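Local atomic coordinates of cell division control protein Cdc48 (Mycobacterium smegmatis, PDB entry 5E7P), a protein that probably binds and hydrolyses ATP as a Cdc48-type member of the AAA ATPase family. Residues G213-S218 with T310-A315; D229-T234 with A277-A282; S248-E253 with A285-V290; A375-R378 with V382-R385; A572-R575 with P579-V582. One frame throughout, in Å; residues are numbered along the deposited sequence.

Overall arrangement
Contacts 1 to 4 gather on the first AAA module, and contact 5 (572-575 with 579-582) lies in the second. Along the chain, contacts 2 and 3 both nest inside the loop closed by contact 1, and their segments alternate; contacts 4 and 5 follow in series. Contacts 1 and 3 touch through neighbouring strands 216-218 and 289-293, their centres about 17 Å apart. Contact 4 runs into strand 385-388, the other outermost strand of the sheet that holds those two. Its centre is about 17 Å from that of contact 5, close to where the modules meet. Contacts 1, 3 and 4 thus lie around the first module's sheet, while contact 2 holds its ADP.

Contact 1: residues G213-S218 with T310-A315; sequences GRHTVS and TSAVAA
Ser-311 meets the imidazole of His-215 at the ring edge: OG lies near the ring plane, 3.4 Å from His-215 NE2. This is a weak hydrogen bond, long and well off straight, with an angle of 129°, and either group could be the donor. Ser-311 reaches the ring because its OG stands opposite the backbone N about the first side-chain bond (chi1 173°). One residue on, Ala-312 gives the helix backbone itself as a contact surface. His-215 CD2 comes to 3.6 Å from Ala-312 CA, while the methyl CB of Ala-312 is 4.0 Å from both His-215 CB and His-215 CD2. A turn along from Ser-311, Ala-315 adds its methyl, CB 3.9 Å from His-215 CE1. The ring approaches both alanines obliquely. His-215 thus carries nearly all of the contact from its side, with CG set between the backbone N and the carbonyl carbon (chi1 69°), and the ring is lodged against small residues of the helix that let it come close to the backbone. Within its own segment, Val-217 CG2 also lies at the ring edge. The contact joins the residue just before short edge strand 216-218 to helix 302-319 of the AAA core. Just ahead of His-215, the Gly-213 carbonyl is hydrogen-bonded to Ser-308 OG of the same helix. Strand 216-218 pairs antiparallel with strand 289-293, whose Val-290 and Leu-292 also touch His-215, and helix 302-319 covers these strands, with Val-313 touching Leu-323 of strand 321-326 and Ala-355 of helix 344-356.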
# COMPACT_ATOMS: atom_id res chain seq x y z
N GLY A 213 17.28 -15.28 -10.52
CA GLY A 213 16.19 -15.40 -11.46
C GLY A 213 15.95 -16.81 -11.97
O GLY A 213 15.30 -16.99 -13.00
N ARG A 214 16.47 -17.80 -11.25
CA ARG A 214 16.25 -19.19 -11.61
C ARG A 214 15.26 -19.85 -10.64
O ARG A 214 15.14 -19.42 -9.49
CB ARG A 214 17.58 -19.95 -11.66
CG ARG A 214 18.54 -19.42 -12.72
CD ARG A 214 19.97 -19.36 -12.20
NE ARG A 214 20.68 -20.62 -12.35
CZ ARG A 214 21.59 -20.87 -13.29
NH1 ARG A 214 21.91 -19.92 -14.16
NH2 ARG A 214 22.19 -22.05 -13.35
N HIS A 215 14.56 -20.88 -11.11
CA HIS A 215 13.48 -21.47 -10.32
C HIS A 215 13.99 -22.39 -9.21
O HIS A 215 15.05 -23.00 -9.32
CB HIS A 215 12.47 -22.20 -11.21
CG HIS A 215 13.01 -23.45 -11.85
ND1 HIS A 215 13.07 -24.66 -11.19
CD2 HIS A 215 13.51 -23.67 -13.09
CE1 HIS A 215 13.59 -25.57 -12.00
NE2 HIS A 215 13.86 -24.99 -13.16
N THR A 216 13.21 -22.47 -8.13
CA THR A 216 13.46 -23.42 -7.06
C THR A 216 12.32 -24.42 -6.99
O THR A 216 11.20 -24.11 -7.39
CB THR A 216 13.59 -22.71 -5.69
OG1 THR A 216 12.42 -21.91 -5.46
CG2 THR A 216 14.82 -21.83 -5.67
N VAL A 217 12.61 -25.61 -6.50
CA VAL A 217 11.59 -26.64 -6.38
C VAL A 217 11.40 -27.05 -4.93
O VAL A 217 12.35 -27.43 -4.25
CB VAL A 217 11.95 -27.89 -7.21
CG1 VAL A 217 10.87 -28.95 -7.06
CG2 VAL A 217 12.13 -27.53 -8.67
N SER A 218 10.16 -26.95 -4.45
CA SER A 218 9.82 -27.46 -3.13
C SER A 218 8.98 -28.72 -3.28
O SER A 218 7.85 -28.65 -3.78
CB SER A 218 9.06 -26.40 -2.32
OG SER A 218 7.83 -26.08 -2.95
N THR A 310 11.02 -20.61 -19.46
CA THR A 310 10.93 -21.84 -20.24
C THR A 310 11.40 -23.04 -19.44
O THR A 310 10.80 -24.12 -19.49
CB THR A 310 11.77 -21.73 -21.53
OG1 THR A 310 11.34 -20.58 -22.28
CG2 THR A 310 11.65 -22.99 -22.39
N SER A 311 12.48 -22.86 -18.68
CA SER A 311 13.03 -23.91 -17.85
C SER A 311 12.08 -24.27 -16.72
O SER A 311 11.94 -25.43 -16.34
CB SER A 311 14.39 -23.48 -17.29
OG SER A 311 14.89 -24.42 -16.36
N ALA A 312 11.42 -23.25 -16.18
CA ALA A 312 10.48 -23.44 -15.08
C ALA A 312 9.21 -24.15 -15.54
O ALA A 312 8.66 -24.98 -14.81
CB ALA A 312 10.14 -22.10 -14.45
N VAL A 313 8.75 -23.82 -16.74
CA VAL A 313 7.57 -24.46 -17.30
C VAL A 313 7.81 -25.94 -17.62
O VAL A 313 6.96 -26.79 -17.35
CB VAL A 313 7.08 -23.70 -18.56
CG1 VAL A 313 6.06 -24.53 -19.33
CG2 VAL A 313 6.50 -22.36 -18.18
N ALA A 314 8.97 -26.24 -18.18
CA ALA A 314 9.32 -27.62 -18.50
C ALA A 314 9.48 -28.48 -17.25
O ALA A 314 9.26 -29.69 -17.27
CB ALA A 314 10.59 -27.68 -19.34
N ALA A 315 9.86 -27.84 -16.14
CA ALA A 315 10.06 -28.54 -14.88
C ALA A 315 8.74 -28.87 -14.21
O ALA A 315 8.58 -29.94 -13.62
CB ALA A 315 10.94 -27.71 -13.95

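Contact 2: residues D229-T234 with A277-A282; sequences DDVKVT and ATMVRA. With ADP (adenosine-5'-diphosphate), chain C.
Val-231 makes the apolar part of this contact almost alone, spreading its two methyl groups over one side of helix 276-283. CG1, anti to the backbone N (chi1 159°), presses on Met-279 CG at 3.5 Å, and the two side chains cross at about a right angle. The thioether end of Met-279 then bends away from the valine. The other methyl, Val-231 CG2, sits 3.6 Å from Ala-282 CB, one turn further down the helix, and lies 4.5 Å from Thr-278 CG2. Behind the pair, Ala-238 of helix 237-249 touches both Val-231 and Met-279.

The helix begins within the P-loop (Walker A motif) of the first AAA module, at Lys-276, and its first turn holds ADP. The hydrogen bonds to ADP are made by that end. Ala-277 N donates to ADP O2B, on the beta-phosphate, at 2.9 Å, with an N-H...O angle of 161°. Thr-278 grips ADP O2A, on the alpha-phosphate, twice: its backbone N donates at 2.9 Å and nearly straight (166°), and its hydroxyl OG1 at 3.2 Å. The backbone N atoms of Gly-273, Gly-275 and Lys-276 add further bonds to the nucleotide, and the start of the helix probably stabilises the negative charge. On the base side, Thr-278 CG2 lies 3.8 Å from ADP N7, and Val-226, another residue of the pocket, touches both Thr-278 and Val-231.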
# COMPACT_ATOMS: atom_id res chain seq x y z
N ASP A 229 -3.33 -23.66 8.20
CA ASP A 229 -4.23 -23.27 9.28
C ASP A 229 -3.92 -21.85 9.76
O ASP A 229 -4.83 -21.07 10.03
CB ASP A 229 -4.15 -24.26 10.44
CG ASP A 229 -4.80 -25.60 10.13
OD1 ASP A 229 -5.71 -25.64 9.27
OD2 ASP A 229 -4.42 -26.61 10.76
N ASP A 230 -2.63 -21.53 9.85
CA ASP A 230 -2.19 -20.21 10.28
C ASP A 230 -2.63 -19.13 9.30
O ASP A 230 -2.97 -18.02 9.69
CB ASP A 230 -0.66 -20.18 10.42
CG ASP A 230 -0.18 -20.83 11.70
OD1 ASP A 230 -0.83 -20.64 12.74
OD2 ASP A 230 0.86 -21.52 11.65
N VAL A 231 -2.61 -19.46 8.02
CA VAL A 231 -2.91 -18.50 6.97
C VAL A 231 -4.39 -18.13 6.91
O VAL A 231 -4.74 -16.96 6.75
CB VAL A 231 -2.44 -19.02 5.60
CG1 VAL A 231 -3.17 -18.33 4.47
CG2 VAL A 231 -0.93 -18.85 5.47
N LYS A 232 -5.26 -19.12 7.07
CA LYS A 232 -6.69 -18.91 6.83
C LYS A 232 -7.43 -18.22 7.98
O LYS A 232 -8.62 -17.90 7.84
CB LYS A 232 -7.37 -20.22 6.44
CG LYS A 232 -7.51 -21.25 7.56
CD LYS A 232 -7.76 -22.64 6.97
CE LYS A 232 -8.34 -23.60 8.00
NZ LYS A 232 -9.82 -23.42 8.17
N VAL A 233 -6.75 -17.97 9.09
CA VAL A 233 -7.39 -17.27 10.21
C VAL A 233 -7.51 -15.77 9.96
O VAL A 233 -8.41 -15.12 10.51
CB VAL A 233 -6.69 -17.54 11.56
CG1 VAL A 233 -6.65 -19.04 11.85
CG2 VAL A 233 -5.30 -16.95 11.59
N THR A 234 -6.62 -15.21 9.14
CA THR A 234 -6.72 -13.81 8.76
C THR A 234 -6.94 -13.66 7.26
O THR A 234 -7.27 -12.57 6.78
CB THR A 234 -5.48 -13.00 9.17
OG1 THR A 234 -4.37 -13.36 8.34
CG2 THR A 234 -5.14 -13.24 10.63
N ALA A 277 2.17 -14.21 -1.05
CA ALA A 277 3.07 -15.29 -1.42
C ALA A 277 3.11 -16.38 -0.35
O ALA A 277 3.15 -17.57 -0.66
CB ALA A 277 4.47 -14.75 -1.69
N THR A 278 3.09 -15.96 0.91
CA THR A 278 3.07 -16.89 2.03
C THR A 278 1.81 -17.76 2.01
O THR A 278 1.86 -18.96 2.30
CB THR A 278 3.18 -16.15 3.38
OG1 THR A 278 4.43 -15.46 3.44
CG2 THR A 278 3.08 -17.11 4.54
N MET A 279 0.68 -17.15 1.65
CA MET A 279 -0.57 -17.89 1.54
C MET A 279 -0.48 -18.98 0.48
O MET A 279 -0.94 -20.10 0.68
CB MET A 279 -1.73 -16.95 1.23
CG MET A 279 -3.05 -17.68 0.99
SD MET A 279 -4.41 -16.64 0.45
CE MET A 279 -3.97 -16.34 -1.25
N VAL A 280 0.11 -18.63 -0.66
CA VAL A 280 0.23 -19.57 -1.78
C VAL A 280 1.10 -20.77 -1.42
O VAL A 280 0.75 -21.91 -1.72
CB VAL A 280 0.77 -18.87 -3.05
CG1 VAL A 280 0.91 -19.87 -4.19
CG2 VAL A 280 -0.13 -17.72 -3.46
N ARG A 281 2.23 -20.50 -0.77
CA ARG A 281 3.12 -21.58 -0.34
C ARG A 281 2.44 -22.48 0.68
O ARG A 281 2.60 -23.70 0.66
CB ARG A 281 4.42 -21.00 0.23
CG ARG A 281 5.14 -20.06 -0.73
CD ARG A 281 6.53 -19.70 -0.24
NE ARG A 281 7.18 -18.75 -1.14
CZ ARG A 281 7.20 -17.43 -0.95
NH1 ARG A 281 6.63 -16.90 0.13
NH2 ARG A 281 7.81 -16.65 -1.82
N ALA A 282 1.67 -21.87 1.58
CA ALA A 282 0.96 -22.62 2.61
C ALA A 282 -0.13 -23.51 2.01
O ALA A 282 -0.28 -24.67 2.40
CB ALA A 282 0.36 -21.67 3.64
PB ADP C . 3.05 -10.35 -0.19
O1B ADP C . 3.72 -9.08 -0.63
O2B ADP C . 3.44 -11.56 -1.00
O3B ADP C . 1.57 -10.23 0.05
PA ADP C . 4.45 -11.97 1.65
O1A ADP C . 5.81 -11.95 1.00
O2A ADP C . 3.53 -13.14 1.40
O3A ADP C . 3.72 -10.59 1.25
O5' ADP C . 4.67 -11.78 3.22
C5' ADP C . 5.04 -10.49 3.70
C4' ADP C . 6.22 -10.70 4.65
O4' ADP C . 5.72 -11.08 5.93
C3' ADP C . 7.12 -11.81 4.14
O3' ADP C . 8.47 -11.36 4.08
C2' ADP C . 6.99 -12.94 5.15
O2' ADP C . 8.29 -13.42 5.51
C1' ADP C . 6.31 -12.31 6.36
N9 ADP C . 5.23 -13.18 6.88
C8 ADP C . 4.02 -13.38 6.32
N7 ADP C . 3.27 -14.23 7.07
C5 ADP C . 4.01 -14.58 8.14
C6 ADP C . 3.83 -15.44 9.34
N6 ADP C . 2.68 -16.12 9.54
N1 ADP C . 4.85 -15.53 10.22
C2 ADP C . 6.01 -14.86 10.03
N3 ADP C . 6.23 -14.06 8.97
C4 ADP C . 5.29 -13.88 8.01

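Contact 3: residues S248-E253 with A285-V290; sequences SLDEPE and ASRRVV
Arg-287 reaches Asp-250 by folding once and then running out straight: its chain turns at chi2 (-77°) and is extended through the later torsions, which carries the guanidinium toward helix 237-249. Asp-250 answers from the opposite direction, with CG beside its own backbone N and anti to its carbonyl carbon. The two charged groups form a salt bridge in which the guanidinium grips end-on with two nitrogens, one for each carboxylate oxygen. Arg-287 NH1 donates to Asp-250 OD1 at 2.7 Å; the oxygen lies in the guanidinium plane and is met on the syn side, though somewhat out of the carboxylate plane. Arg-287 NH2 donates to Asp-250 OD2 at 2.6 Å, but less squarely, since it arrives from above the carboxylate plane, 46° out of it. The carboxylate and guanidinium planes are 28° apart. OD2 also has a long, weak ion pair with Arg-246 NH1.

Leu-249 supplies the apolar side. Its CD1 lies over one face of the guanidinium and 3.9 Å from Arg-287 CD, while Leu-249 CB stands 3.7 Å from Arg-287 NH1. Further back, the arginine side chain touches Val-322 of strand 321-326. The result is a surface salt bridge, well away from the nucleotide, that links the residues at and just after the end of helix 237-249 to the loop before strand 289-293 in the alpha/beta core of an AAA module.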
# COMPACT_ATOMS: atom_id res chain seq x y z
N SER A 248 -9.24 -29.01 -9.22
CA SER A 248 -8.46 -29.09 -10.45
C SER A 248 -7.49 -30.27 -10.45
O SER A 248 -7.41 -31.01 -11.42
CB SER A 248 -7.70 -27.79 -10.68
OG SER A 248 -6.92 -27.86 -11.86
N LEU A 249 -6.76 -30.44 -9.35
CA LEU A 249 -5.68 -31.41 -9.29
C LEU A 249 -6.07 -32.78 -8.74
O LEU A 249 -5.51 -33.80 -9.16
CB LEU A 249 -4.50 -30.86 -8.48
CG LEU A 249 -3.86 -29.57 -9.00
CD1 LEU A 249 -2.67 -29.18 -8.13
CD2 LEU A 249 -3.44 -29.74 -10.46
N ASP A 250 -7.02 -32.82 -7.81
CA ASP A 250 -7.35 -34.06 -7.11
C ASP A 250 -8.69 -34.70 -7.51
O ASP A 250 -8.81 -35.92 -7.51
CB ASP A 250 -7.30 -33.85 -5.60
CG ASP A 250 -5.92 -33.44 -5.13
OD1 ASP A 250 -4.94 -33.75 -5.84
OD2 ASP A 250 -5.81 -32.81 -4.05
N GLU A 251 -9.68 -33.88 -7.83
CA GLU A 251 -11.00 -34.39 -8.20
C GLU A 251 -11.46 -33.87 -9.56
O GLU A 251 -12.48 -33.18 -9.65
CB GLU A 251 -12.02 -34.01 -7.12
CG GLU A 251 -11.56 -34.32 -5.70
CD GLU A 251 -12.37 -33.58 -4.65
OE1 GLU A 251 -13.60 -33.46 -4.82
OE2 GLU A 251 -11.77 -33.12 -3.65
N PRO A 252 -10.72 -34.22 -10.63
CA PRO A 252 -10.98 -33.64 -11.96
C PRO A 252 -12.25 -34.18 -12.60
O PRO A 252 -12.78 -33.56 -13.53
CB PRO A 252 -9.76 -34.10 -12.78
CG PRO A 252 -8.79 -34.69 -11.78
CD PRO A 252 -9.63 -35.20 -10.67
N GLU A 253 -12.74 -35.31 -12.11
CA GLU A 253 -13.95 -35.92 -12.67
C GLU A 253 -15.21 -35.22 -12.17
O GLU A 253 -16.27 -35.32 -12.79
CB GLU A 253 -13.99 -37.42 -12.36
CG GLU A 253 -12.88 -38.23 -13.02
CD GLU A 253 -13.07 -38.38 -14.52
OE1 GLU A 253 -12.13 -38.85 -15.19
OE2 GLU A 253 -14.15 -38.03 -15.04
N ALA A 285 1.26 -26.54 0.13
CA ALA A 285 2.23 -27.27 0.95
C ALA A 285 2.36 -28.75 0.60
O ALA A 285 3.46 -29.31 0.65
CB ALA A 285 1.89 -27.10 2.42
N SER A 286 1.25 -29.39 0.25
CA SER A 286 1.26 -30.82 -0.06
C SER A 286 1.56 -31.08 -1.53
O SER A 286 1.67 -32.23 -1.96
CB SER A 286 -0.06 -31.47 0.33
OG SER A 286 -1.13 -30.98 -0.46
N ARG A 287 1.67 -30.01 -2.32
CA ARG A 287 1.97 -30.12 -3.74
C ARG A 287 3.46 -29.88 -3.95
O ARG A 287 4.14 -29.32 -3.09
CB ARG A 287 1.19 -29.07 -4.54
CG ARG A 287 -0.25 -28.87 -4.10
CD ARG A 287 -1.13 -30.00 -4.59
NE ARG A 287 -2.50 -29.85 -4.12
CZ ARG A 287 -3.48 -30.70 -4.39
NH1 ARG A 287 -3.24 -31.77 -5.14
NH2 ARG A 287 -4.70 -30.49 -3.92
N ARG A 288 3.97 -30.29 -5.11
CA ARG A 288 5.31 -29.88 -5.50
C ARG A 288 5.20 -28.53 -6.21
O ARG A 288 4.36 -28.34 -7.09
CB ARG A 288 6.01 -30.93 -6.37
CG ARG A 288 5.55 -31.02 -7.82
CD ARG A 288 6.24 -32.17 -8.55
NE ARG A 288 7.69 -32.01 -8.62
CZ ARG A 288 8.34 -31.46 -9.64
NH1 ARG A 288 9.66 -31.37 -9.61
NH2 ARG A 288 7.67 -31.00 -10.69
N VAL A 289 6.02 -27.58 -5.79
CA VAL A 289 5.91 -26.23 -6.32
C VAL A 289 7.17 -25.80 -7.05
O VAL A 289 8.27 -25.86 -6.51
CB VAL A 289 5.59 -25.21 -5.21
CG1 VAL A 289 5.38 -23.83 -5.81
CG2 VAL A 289 4.37 -25.65 -4.44
N VAL A 290 6.99 -25.37 -8.29
CA VAL A 290 8.06 -24.75 -9.05
C VAL A 290 7.90 -23.24 -8.94
O VAL A 290 6.94 -22.67 -9.47
CB VAL A 290 8.03 -25.18 -10.52
CG1 VAL A 290 9.15 -24.49 -11.29
CG2 VAL A 290 8.14 -26.69 -10.63

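Contact 4: residues A375-R378 with V382-R385; sequences ARLR and VCDR
Leu-377 and Cys-383 lie alongside each other, their side chains rising from the same side of the backbone hydrogen bond that joins them. Leu-377 CG is anti to its backbone N (chi1 176°), and the branch CD2 is the one that touches, 3.7 Å from Cys-383 SG. The sulfur itself sits beside its own backbone N, which tips it toward the leucine. Between their backbones, Cys-383 N donates to Leu-377 O at 2.9 Å with an N-H...O angle of 150°, arriving nearly along the C=O axis. Val-382 takes the neighbouring place with its CB 3.6 Å from the same Leu-377 O. Its CG1 is a looser neighbour of Leu-377 CG at 4.4 Å, and its CG2 faces Arg-376 O at 3.8 Å. By contrast, the CB atoms of Arg-376 and Arg-378 point away from this core; Arg-376 finds Thr-346 and Asp-374, and Arg-378 makes a salt bridge to Glu-569 of helix 563-576 in the second AAA module. This loop, closed by the 383-377 backbone bond, connects strand 361-366 to edge strand 385-388 of the AAA core, away from the nucleotide. It is backed by Leu-267 of strand 265-269, Phe-363 of strand 361-366 and Leu-352 of helix 344-356.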
# COMPACT_ATOMS: atom_id res chain seq x y z
N ALA A 375 -2.17 -7.52 -19.44
CA ALA A 375 -3.59 -7.84 -19.58
C ALA A 375 -3.83 -9.26 -20.08
O ALA A 375 -4.84 -9.89 -19.75
CB ALA A 375 -4.27 -6.85 -20.51
N ARG A 376 -2.88 -9.77 -20.86
CA ARG A 376 -3.01 -11.09 -21.47
C ARG A 376 -2.83 -12.22 -20.46
O ARG A 376 -3.08 -13.39 -20.78
CB ARG A 376 -2.02 -11.24 -22.63
CG ARG A 376 -2.26 -10.24 -23.76
CD ARG A 376 -1.12 -10.22 -24.75
NE ARG A 376 0.12 -9.72 -24.15
CZ ARG A 376 1.29 -9.69 -24.78
NH1 ARG A 376 1.40 -10.12 -26.03
NH2 ARG A 376 2.36 -9.22 -24.15
N LEU A 377 -2.40 -11.88 -19.25
CA LEU A 377 -2.29 -12.86 -18.17
C LEU A 377 -3.65 -13.05 -17.51
O LEU A 377 -4.01 -14.15 -17.09
CB LEU A 377 -1.25 -12.44 -17.13
CG LEU A 377 -1.10 -13.33 -15.89
CD1 LEU A 377 0.37 -13.52 -15.52
CD2 LEU A 377 -1.86 -12.75 -14.71
N ARG A 378 -4.40 -11.96 -17.41
CA ARG A 378 -5.74 -11.99 -16.85
C ARG A 378 -6.72 -12.37 -17.95
O ARG A 378 -7.59 -11.59 -18.34
CB ARG A 378 -6.08 -10.62 -16.25
CG ARG A 378 -5.03 -10.13 -15.26
CD ARG A 378 -5.30 -8.71 -14.79
NE ARG A 378 -4.63 -7.70 -15.60
CZ ARG A 378 -5.17 -6.55 -15.98
NH1 ARG A 378 -6.41 -6.25 -15.63
NH2 ARG A 378 -4.47 -5.69 -16.71
N VAL A 382 -4.70 -18.20 -19.44
CA VAL A 382 -3.67 -18.24 -18.40
C VAL A 382 -4.29 -18.18 -17.01
O VAL A 382 -4.58 -19.23 -16.42
CB VAL A 382 -2.65 -17.09 -18.57
CG1 VAL A 382 -1.45 -17.32 -17.66
CG2 VAL A 382 -2.21 -17.00 -20.02
N CYS A 383 -4.51 -16.98 -16.49
CA CYS A 383 -5.22 -16.82 -15.22
C CYS A 383 -6.69 -16.50 -15.45
O CYS A 383 -7.04 -15.36 -15.75
CB CYS A 383 -4.57 -15.75 -14.35
SG CYS A 383 -2.92 -16.18 -13.74
N ASP A 384 -7.54 -17.51 -15.31
CA ASP A 384 -8.96 -17.36 -15.61
C ASP A 384 -9.73 -16.75 -14.44
O ASP A 384 -10.86 -16.29 -14.60
CB ASP A 384 -9.56 -18.72 -15.98
CG ASP A 384 -9.60 -19.68 -14.81
OD1 ASP A 384 -8.58 -20.35 -14.54
OD2 ASP A 384 -10.66 -19.76 -14.16
N ARG A 385 -9.12 -16.75 -13.26
CA ARG A 385 -9.79 -16.24 -12.07
C ARG A 385 -8.83 -15.51 -11.13
O ARG A 385 -7.61 -15.68 -11.20
CB ARG A 385 -10.50 -17.38 -11.33
CG ARG A 385 -9.57 -18.39 -10.70
CD ARG A 385 -10.33 -19.65 -10.31
NE ARG A 385 -10.68 -20.45 -11.47
CZ ARG A 385 -11.54 -21.47 -11.44
NH1 ARG A 385 -12.15 -21.80 -10.31
NH2 ARG A 385 -11.80 -22.15 -12.55

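Contact 5: residues A572-R575 with P579-V582; sequences ARAR and PSLV
Ala-574 is the centre of the close-packed part, pressing its methyl and its carbonyl against two residues of the strand that follows. Its CB meets Val-582 CG2 at 3.5 Å and Ser-580 CB at 4.0 Å. Its carbonyl accepts the Ser-580 hydroxyl: OG donates to Ala-574 O at 2.7 Å, in the carbonyl plane and on a lone pair, with a C=O...O angle of 130°. The serine reaches it because OG sits beside its own backbone N (chi1 -59°). Ser-580 OG is also hydrogen-bonded to Ser-546 OG and weakly to His-548, so this buried hydroxyl knits the helix to a second strand.

On the outer side the packing thins. Pro-579 and Arg-575 point their CB atoms away from the partner segment and are partly exposed; the Arg-575 guanidinium folds back on its own helix, one face over Ala-572 CA. Arg-573, though buried, takes almost no part and instead makes a salt bridge with Glu-386 on strand 385-388 of the first module. Helix 563-576 turns tightly into strand 580-585, which lies between strands 546-551 and 623-629 of the parallel sheet, with His-548 touching both Arg-573 and Ala-574.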
# COMPACT_ATOMS: atom_id res chain seq x y z
N ALA A 572 -15.77 -9.94 -10.75
CA ALA A 572 -15.52 -11.36 -10.50
C ALA A 572 -14.50 -11.54 -9.38
O ALA A 572 -14.60 -12.47 -8.59
CB ALA A 572 -15.05 -12.06 -11.77
N ARG A 573 -13.51 -10.64 -9.32
CA ARG A 573 -12.53 -10.68 -8.24
C ARG A 573 -13.19 -10.30 -6.92
O ARG A 573 -12.84 -10.83 -5.87
CB ARG A 573 -11.35 -9.75 -8.52
CG ARG A 573 -10.17 -9.99 -7.58
CD ARG A 573 -9.25 -8.78 -7.48
NE ARG A 573 -8.85 -8.27 -8.78
CZ ARG A 573 -9.25 -7.11 -9.29
NH1 ARG A 573 -10.05 -6.32 -8.59
NH2 ARG A 573 -8.84 -6.73 -10.49
N ALA A 574 -14.13 -9.37 -6.98
CA ALA A 574 -14.83 -8.91 -5.79
C ALA A 574 -15.73 -10.01 -5.24
O ALA A 574 -15.76 -10.26 -4.03
CB ALA A 574 -15.63 -7.65 -6.09
N ARG A 575 -16.47 -10.66 -6.13
CA ARG A 575 -17.35 -11.76 -5.74
C ARG A 575 -16.56 -12.90 -5.09
O ARG A 575 -16.99 -13.47 -4.10
CB ARG A 575 -18.14 -12.28 -6.95
CG ARG A 575 -19.37 -11.46 -7.29
CD ARG A 575 -20.21 -12.12 -8.38
NE ARG A 575 -19.87 -11.65 -9.72
CZ ARG A 575 -19.13 -12.33 -10.59
NH1 ARG A 575 -18.64 -13.52 -10.27
NH2 ARG A 575 -18.87 -11.81 -11.78
N PRO A 579 -15.85 -10.89 2.04
CA PRO A 579 -16.52 -9.59 1.95
C PRO A 579 -15.72 -8.53 1.18
O PRO A 579 -14.53 -8.33 1.44
CB PRO A 579 -16.69 -9.17 3.41
CG PRO A 579 -15.60 -9.88 4.12
CD PRO A 579 -15.45 -11.20 3.43
N SER A 580 -16.38 -7.86 0.25
CA SER A 580 -15.69 -6.96 -0.67
C SER A 580 -16.38 -5.61 -0.84
O SER A 580 -17.60 -5.52 -0.86
CB SER A 580 -15.54 -7.62 -2.05
OG SER A 580 -14.82 -8.84 -1.98
N LEU A 581 -15.56 -4.57 -0.98
CA LEU A 581 -16.04 -3.26 -1.39
C LEU A 581 -15.56 -2.99 -2.81
O LEU A 581 -14.38 -3.13 -3.11
CB LEU A 581 -15.52 -2.18 -0.45
CG LEU A 581 -15.76 -0.73 -0.88
CD1 LEU A 581 -17.25 -0.44 -1.00
CD2 LEU A 581 -15.11 0.25 0.08
N VAL A 582 -16.49 -2.60 -3.67
CA VAL A 582 -16.17 -2.23 -5.04
C VAL A 582 -16.26 -0.72 -5.19
O VAL A 582 -17.35 -0.16 -5.21
CB VAL A 582 -17.11 -2.91 -6.05
CG1 VAL A 582 -16.73 -2.52 -7.47
CG2 VAL A 582 -17.05 -4.41 -5.88